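Local coordinates for ADP-ribosylating toxin CARDS (Mycoplasma pneumoniae, PDB 4TLV), which transfers the ADP-ribosyl group from NAD(+) to multiple target proteins in vitro and causes vacuolization and disruption of respiratory epithelium as the main virulence factor of its bacterium, at residues G96-L99 with L100-R104; I122-R126 with T127-Y131. All coordinates share one frame; numbering follows the deposited sequence.

Interaction 1: G96-L99 with L100-R104; sequences GENL and LDLMR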
ATOM      1  N   GLY A  96      -0.546 -14.285  -0.179  1.00 11.79           N
ATOM      2  CA  GLY A  96      -1.901 -14.354  -0.699  1.00 11.83           C
ATOM      3  C   GLY A  96      -1.937 -14.466  -2.213  1.00 13.09           C
ATOM      4  O   GLY A  96      -2.715 -15.237  -2.758  1.00 13.24           O
ATOM      5  N   GLU A  97      -1.089 -13.713  -2.904  1.00  9.05           N
ATOM      6  CA  GLU A  97      -1.060 -13.781  -4.365  1.00 12.46           C
ATOM      7  C   GLU A  97      -0.633 -15.163  -4.874  1.00 12.45           C
ATOM      8  O   GLU A  97      -1.102 -15.645  -5.912  1.00 10.26           O
ATOM      9  CB  GLU A  97      -0.116 -12.731  -4.935  1.00 12.17           C
ATOM     10  CG  GLU A  97      -0.592 -11.293  -4.712  1.00 14.52           C
ATOM     11  CD  GLU A  97      -1.986 -11.059  -5.248  1.00 16.76           C
ATOM     12  OE1 GLU A  97      -2.175 -11.127  -6.493  1.00 19.23           O
ATOM     13  OE2 GLU A  97      -2.898 -10.812  -4.428  1.00 17.35           O
ATOM     14  N   ASN A  98       0.290 -15.782  -4.154  1.00 10.42           N
ATOM     15  CA  ASN A  98       0.748 -17.115  -4.501  1.00 11.53           C
ATOM     16  C   ASN A  98      -0.409 -18.110  -4.353  1.00 10.85           C
ATOM     17  O   ASN A  98      -0.639 -18.955  -5.229  1.00 12.21           O
ATOM     18  CB  ASN A  98       1.972 -17.512  -3.640  1.00 10.97           C
ATOM     19  CG  ASN A  98       2.603 -18.819  -4.089  1.00 12.33           C
ATOM     20  OD1 ASN A  98       3.053 -18.943  -5.225  1.00 13.00           O
ATOM     21  ND2 ASN A  98       2.623 -19.810  -3.196  1.00  9.68           N
ATOM     22  N   LEU A  99      -1.155 -17.983  -3.266  1.00 11.21           N
ATOM     23  CA  LEU A  99      -2.326 -18.831  -3.026  1.00 12.48           C
ATOM     24  C   LEU A  99      -3.410 -18.630  -4.099  1.00 14.89           C
ATOM     25  O   LEU A  99      -4.034 -19.594  -4.547  1.00 15.09           O
ATOM     26  CB  LEU A  99      -2.883 -18.611  -1.613  1.00 12.29           C
ATOM     27  CG  LEU A  99      -1.968 -19.072  -0.468  1.00 14.21           C
ATOM     28  CD1 LEU A  99      -2.627 -18.831   0.863  1.00 16.21           C
ATOM     29  CD2 LEU A  99      -1.582 -20.551  -0.612  1.00 16.05           C
ATOM     30  N   LEU A 100      -3.608 -17.389  -4.532  1.00 13.00           N
ATOM     31  CA  LEU A 100      -4.547 -17.117  -5.620  1.00 15.38           C
ATOM     32  C   LEU A 100      -4.112 -17.853  -6.890  1.00 16.81           C
ATOM     33  O   LEU A 100      -4.911 -18.534  -7.529  1.00 16.90           O
ATOM     34  CB  LEU A 100      -4.645 -15.616  -5.897  1.00 15.50           C
ATOM     35  CG  LEU A 100      -5.508 -15.301  -7.126  1.00 15.11           C
ATOM     36  CD1 LEU A 100      -6.970 -15.653  -6.878  1.00 14.19           C
ATOM     37  CD2 LEU A 100      -5.334 -13.811  -7.487  1.00 15.12           C
ATOM     38  N   ASP A 101      -2.842 -17.696  -7.247  1.00 15.58           N
ATOM     39  CA  ASP A 101      -2.249 -18.393  -8.379  1.00 15.78           C
ATOM     40  C   ASP A 101      -2.530 -19.902  -8.282  1.00 16.66           C
ATOM     41  O   ASP A 101      -3.107 -20.486  -9.189  1.00 19.41           O
ATOM     42  CB  ASP A 101      -0.745 -18.114  -8.384  1.00 14.42           C
ATOM     43  CG  ASP A 101       0.001 -18.846  -9.480  1.00 20.67           C
ATOM     44  OD1 ASP A 101      -0.592 -19.143 -10.538  1.00 21.63           O
ATOM     45  OD2 ASP A 101       1.215 -19.091  -9.291  1.00 17.79           O
ATOM     46  N   LEU A 102      -2.141 -20.525  -7.175  1.00 15.25           N
ATOM     47  CA  LEU A 102      -2.370 -21.959  -7.013  1.00 17.82           C
ATOM     48  C   LEU A 102      -3.856 -22.327  -7.168  1.00 18.57           C
ATOM     49  O   LEU A 102      -4.188 -23.312  -7.828  1.00 20.12           O
ATOM     50  CB  LEU A 102      -1.813 -22.452  -5.682  1.00 16.06           C
ATOM     51  CG  LEU A 102      -0.286 -22.311  -5.550  1.00 16.59           C
ATOM     52  CD1 LEU A 102       0.127 -22.537  -4.135  1.00 20.29           C
ATOM     53  CD2 LEU A 102       0.443 -23.266  -6.496  1.00 21.88           C
ATOM     54  N   MET A 103      -4.744 -21.544  -6.560  1.00 17.33           N
ATOM     55  CA  MET A 103      -6.178 -21.776  -6.690  1.00 15.94           C
ATOM     56  C   MET A 103      -6.662 -21.668  -8.135  1.00 21.50           C
ATOM     57  O   MET A 103      -7.467 -22.483  -8.576  1.00 19.13           O
ATOM     58  CB  MET A 103      -6.984 -20.851  -5.767  1.00 20.60           C
ATOM     59  CG  MET A 103      -6.764 -21.159  -4.288  1.00 18.10           C
ATOM     60  SD  MET A 103      -7.886 -20.240  -3.222  1.00 23.55           S
ATOM     61  CE  MET A 103      -7.667 -18.584  -3.861  1.00 20.55           C
ATOM     62  N   ARG A 104      -6.181 -20.674  -8.880  1.00 15.38           N
ATOM     63  CA  ARG A 104      -6.619 -20.527 -10.264  1.00 16.09           C
ATOM     64  C   ARG A 104      -6.079 -21.663 -11.139  1.00 20.32           C
ATOM     65  O   ARG A 104      -6.714 -22.041 -12.118  1.00 19.07           O
ATOM     66  CB  ARG A 104      -6.180 -19.194 -10.872  1.00 15.58           C
ATOM     67  CG  ARG A 104      -6.777 -17.948 -10.216  1.00 15.42           C
ATOM     68  CD  ARG A 104      -8.299 -18.011 -10.039  1.00 16.64           C
ATOM     69  NE  ARG A 104      -9.048 -18.226 -11.288  1.00 18.06           N
ATOM     70  CZ  ARG A 104     -10.378 -18.263 -11.352  1.00 20.45           C
ATOM     71  NH1 ARG A 104     -11.096 -18.084 -10.256  1.00 18.39           N
ATOM     72  NH2 ARG A 104     -10.996 -18.474 -12.511  1.00 21.12           N
TER
HETATM   73  O   HOH W   1       2.766 -17.678  -7.669  1.00 13.18           O
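Asn-98 and Leu-102, one helical turn apart, lean across one another at an angle, the amide nitrogen ND2 of Asn-98 lying 3.8 Å from CD1 of Leu-102. The two can meet because Asn-98 carries CG anti to its own N (chi1 -172°), whereas in Leu-102 the branch is anti to the carbonyl carbon and reaches back over the preceding turn. The other end of the amide looks to Asp-101: a single water donates to OD1 of Asn-98 at 2.8 Å and to OD2 of Asp-101 at 2.7 Å, bridging two acceptors that could not bond each other. The second carboxylate oxygen of Asp-101 accepts from Gln-105 and from Ser-529 of the D3 domain. Leu-99 brings CD2 to 4.4 Å from CD1 of Leu-102, a loose apolar touch, and Met-103 folds over the end of the same turn, its CG 3.2 Å from O of Leu-99. These apolar chains suit a helix flank that also packs on Leu-198, Val-108 and Ala-118. Beneath them runs a ladder of four backbone bonds, from Leu-100 N to Gly-96 O through Met-103 N to Leu-99 O; that from Leu-102 N to Asn-98 O is nearly straight at 172°. The i to i+4 pattern is that of a regular alpha-helix, 92-104 of the mART domain, packed between its own domain and D3, where Leu-100 and Asp-101 both touch D3 residues.

Interaction 2: I122-R126 with T127-Y131; sequences IRALR and TSFAY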
ATOM      1  N   ILE A 122      -8.855 -13.126  -0.185  1.00 11.04           N
ATOM      2  CA  ILE A 122      -7.775 -12.477  -0.916  1.00 16.66           C
ATOM      3  C   ILE A 122      -8.167 -11.039  -1.276  1.00 13.48           C
ATOM      4  O   ILE A 122      -7.341 -10.132  -1.214  1.00 15.18           O
ATOM      5  CB  ILE A 122      -7.369 -13.273  -2.199  1.00 16.21           C
ATOM      6  CG1 ILE A 122      -6.779 -14.650  -1.842  1.00 17.78           C
ATOM      7  CG2 ILE A 122      -6.336 -12.502  -3.024  1.00 17.59           C
ATOM      8  CD1 ILE A 122      -5.620 -14.582  -0.925  1.00 21.54           C
ATOM      9  N   ARG A 123      -9.425 -10.824  -1.651  1.00 15.16           N
ATOM     10  CA  ARG A 123      -9.883  -9.471  -1.967  1.00 17.64           C
ATOM     11  C   ARG A 123      -9.733  -8.534  -0.760  1.00 14.92           C
ATOM     12  O   ARG A 123      -9.273  -7.392  -0.892  1.00 13.54           O
ATOM     13  CB  ARG A 123     -11.334  -9.479  -2.442  1.00 16.61           C
ATOM     14  CG  ARG A 123     -11.873  -8.073  -2.833  1.00 22.97           C
ATOM     15  CD  ARG A 123     -13.270  -8.195  -3.476  1.00 28.14           C
ATOM     16  NE  ARG A 123     -13.684  -7.010  -4.231  1.00 44.62           N
ATOM     17  CZ  ARG A 123     -13.999  -7.009  -5.531  1.00 48.88           C
ATOM     18  NH1 ARG A 123     -13.949  -8.133  -6.250  1.00 37.85           N
ATOM     19  NH2 ARG A 123     -14.371  -5.874  -6.120  1.00 44.01           N
ATOM     20  N   ALA A 124     -10.122  -9.025   0.413  1.00 13.45           N
ATOM     21  CA  ALA A 124      -9.939  -8.264   1.648  1.00 14.84           C
ATOM     22  C   ALA A 124      -8.457  -7.967   1.920  1.00 12.95           C
ATOM     23  O   ALA A 124      -8.107  -6.842   2.275  1.00 11.55           O
ATOM     24  CB  ALA A 124     -10.566  -8.990   2.816  1.00 13.98           C
ATOM     25  N   LEU A 125      -7.599  -8.971   1.764  1.00 11.22           N
ATOM     26  CA  LEU A 125      -6.155  -8.782   1.965  1.00 10.57           C
ATOM     27  C   LEU A 125      -5.606  -7.723   0.993  1.00 13.90           C
ATOM     28  O   LEU A 125      -4.755  -6.906   1.356  1.00 13.45           O
ATOM     29  CB  LEU A 125      -5.418 -10.097   1.729  1.00 10.78           C
ATOM     30  CG  LEU A 125      -3.886 -10.080   1.759  1.00 11.51           C
ATOM     31  CD1 LEU A 125      -3.412  -9.540   3.108  1.00 14.09           C
ATOM     32  CD2 LEU A 125      -3.371 -11.495   1.524  1.00 14.29           C
ATOM     33  N   ARG A 126      -6.094  -7.761  -0.245  1.00 11.49           N
ATOM     34  CA  ARG A 126      -5.610  -6.881  -1.321  1.00 13.24           C
ATOM     35  C   ARG A 126      -6.022  -5.430  -1.139  1.00 11.36           C
ATOM     36  O   ARG A 126      -5.347  -4.507  -1.599  1.00 13.59           O
ATOM     37  CB  ARG A 126      -6.189  -7.344  -2.653  1.00 12.95           C
ATOM     38  CG  ARG A 126      -5.493  -8.553  -3.265  1.00 13.01           C
ATOM     39  CD  ARG A 126      -6.215  -8.884  -4.581  1.00 10.15           C
ATOM     40  NE  ARG A 126      -5.351  -9.650  -5.472  1.00 13.82           N
ATOM     41  CZ  ARG A 126      -5.607  -9.848  -6.756  1.00 14.39           C
ATOM     42  NH1 ARG A 126      -6.708  -9.320  -7.293  1.00 12.88           N
ATOM     43  NH2 ARG A 126      -4.759 -10.553  -7.500  1.00 11.54           N
ATOM     44  N   THR A 127      -7.173  -5.240  -0.517  1.00 13.20           N
ATOM     45  CA  THR A 127      -7.771  -3.921  -0.444  1.00 15.21           C
ATOM     46  C   THR A 127      -7.767  -3.463   1.016  1.00 16.75           C
ATOM     47  O   THR A 127      -6.797  -2.820   1.461  1.00 20.05           O
ATOM     48  CB  THR A 127      -9.162  -3.871  -1.139  1.00 18.66           C
ATOM     49  OG1 THR A 127     -10.079  -4.767  -0.501  1.00 19.70           O
ATOM     50  CG2 THR A 127      -9.024  -4.264  -2.611  1.00 16.34           C
ATOM     51  N   SER A 128      -8.771  -3.881   1.772  1.00 14.29           N
ATOM     52  CA  SER A 128      -8.964  -3.463   3.172  1.00 17.12           C
ATOM     53  C   SER A 128      -7.746  -3.541   4.103  1.00 16.26           C
ATOM     54  O   SER A 128      -7.495  -2.593   4.865  1.00 10.62           O
ATOM     55  CB  SER A 128     -10.129  -4.242   3.807  1.00 15.92           C
ATOM     56  OG  SER A 128     -11.312  -4.024   3.066  1.00 19.84           O
ATOM     57  N   PHE A 129      -7.026  -4.667   4.087  1.00 12.24           N
ATOM     58  CA  PHE A 129      -5.897  -4.835   5.002  1.00 12.30           C
ATOM     59  C   PHE A 129      -4.523  -4.551   4.403  1.00 11.25           C
ATOM     60  O   PHE A 129      -3.527  -4.622   5.108  1.00 10.77           O
ATOM     61  CB  PHE A 129      -5.879  -6.260   5.576  1.00 12.01           C
ATOM     62  CG  PHE A 129      -7.150  -6.639   6.276  1.00 13.89           C
ATOM     63  CD1 PHE A 129      -7.540  -5.976   7.431  1.00 12.53           C
ATOM     64  CD2 PHE A 129      -7.950  -7.663   5.790  1.00 14.85           C
ATOM     65  CE1 PHE A 129      -8.714  -6.330   8.106  1.00 15.30           C
ATOM     66  CE2 PHE A 129      -9.132  -8.018   6.452  1.00 13.88           C
ATOM     67  CZ  PHE A 129      -9.510  -7.348   7.610  1.00 14.82           C
ATOM     68  N   ALA A 130      -4.461  -4.264   3.108  1.00 12.89           N
ATOM     69  CA  ALA A 130      -3.172  -4.197   2.418  1.00 12.97           C
ATOM     70  C   ALA A 130      -2.243  -3.092   2.945  1.00 11.79           C
ATOM     71  O   ALA A 130      -1.018  -3.260   2.987  1.00 12.81           O
ATOM     72  CB  ALA A 130      -3.395  -4.038   0.907  1.00 12.14           C
ATOM     73  N   TYR A 131      -2.830  -1.969   3.345  1.00  9.75           N
ATOM     74  CA  TYR A 131      -2.061  -0.817   3.829  1.00 10.17           C
ATOM     75  C   TYR A 131      -1.224  -1.179   5.054  1.00 11.41           C
ATOM     76  O   TYR A 131      -0.275  -0.465   5.402  1.00 10.05           O
ATOM     77  CB  TYR A 131      -2.997   0.347   4.199  1.00  8.34           C
ATOM     78  CG  TYR A 131      -3.692   0.119   5.530  1.00 10.53           C
ATOM     79  CD1 TYR A 131      -3.116   0.545   6.723  1.00  9.76           C
ATOM     80  CD2 TYR A 131      -4.912  -0.546   5.595  1.00  8.34           C
ATOM     81  CE1 TYR A 131      -3.727   0.307   7.940  1.00 10.64           C
ATOM     82  CE2 TYR A 131      -5.527  -0.799   6.816  1.00  8.30           C
ATOM     83  CZ  TYR A 131      -4.935  -0.362   7.980  1.00  8.73           C
ATOM     84  OH  TYR A 131      -5.547  -0.603   9.197  1.00 10.55           O
TER
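Thr-127 and Arg-123 are joined by a side-chain hydrogen bond, OG1 of the threonine donating to O of Arg-123 at 2.8 Å. The hydroxyl stands between its own N and carbonyl carbon (chi1 61°), which turns it back toward the last helical turn, and it meets the carbonyl from above its plane. Threonine suits this place because its OG1 reinforces the weak bond that its own N makes to the same oxygen, while CG2 lies along Arg-126, 4.2 Å from CB.

Of the backbone bonds between helix and loop, the one that is not weak runs from Phe-129 N to Ala-124 O, 3.0 Å long and nearly straight at 169°. It spans five residues instead of four, and the same oxygen takes a second, weak bond from Thr-127 N, so two donors share it where the helix ends.

The apolar contact lies alongside: the small CB of Ala-124 leaves room for the Phe-129 ring, whose CE2 comes to 4.0 Å, while N of Leu-125 sits at the ring edge.

The guanidinium of Arg-126, at the end of an extended chain, is held by Glu-97 and by Tyr-475 and Ser-480 of D3. Thr-127 is the first residue to leave helical angles, so the arrangement is the C-terminal end of helix 115-126, closed by an i to i+5 bond before the chain enters the loop toward strand 134-138.

In the fold
Along the chain the two contacts come in series, neither enclosing nor crossing the other. Interaction 1 lies within helix 92-104 and closes no loop; strand 108-110 follows, then helix 115-126, at whose far end interaction 2 turns the chain into the loop before strand 134-138. Their centres are about 14 Å apart, yet they touch: Glu-97 OE1 meets Arg-126 NH2 in a salt bridge of 2.8 Å, Leu-100 packs against the same guanidinium, Ile-122 rests on the carbonyl oxygen of Gly-96, and the bare CA of this glycine lies against Leu-125. The two helices of the mART domain are thus joined side by side, and Asp-101 and Arg-126 both extend the join to D3.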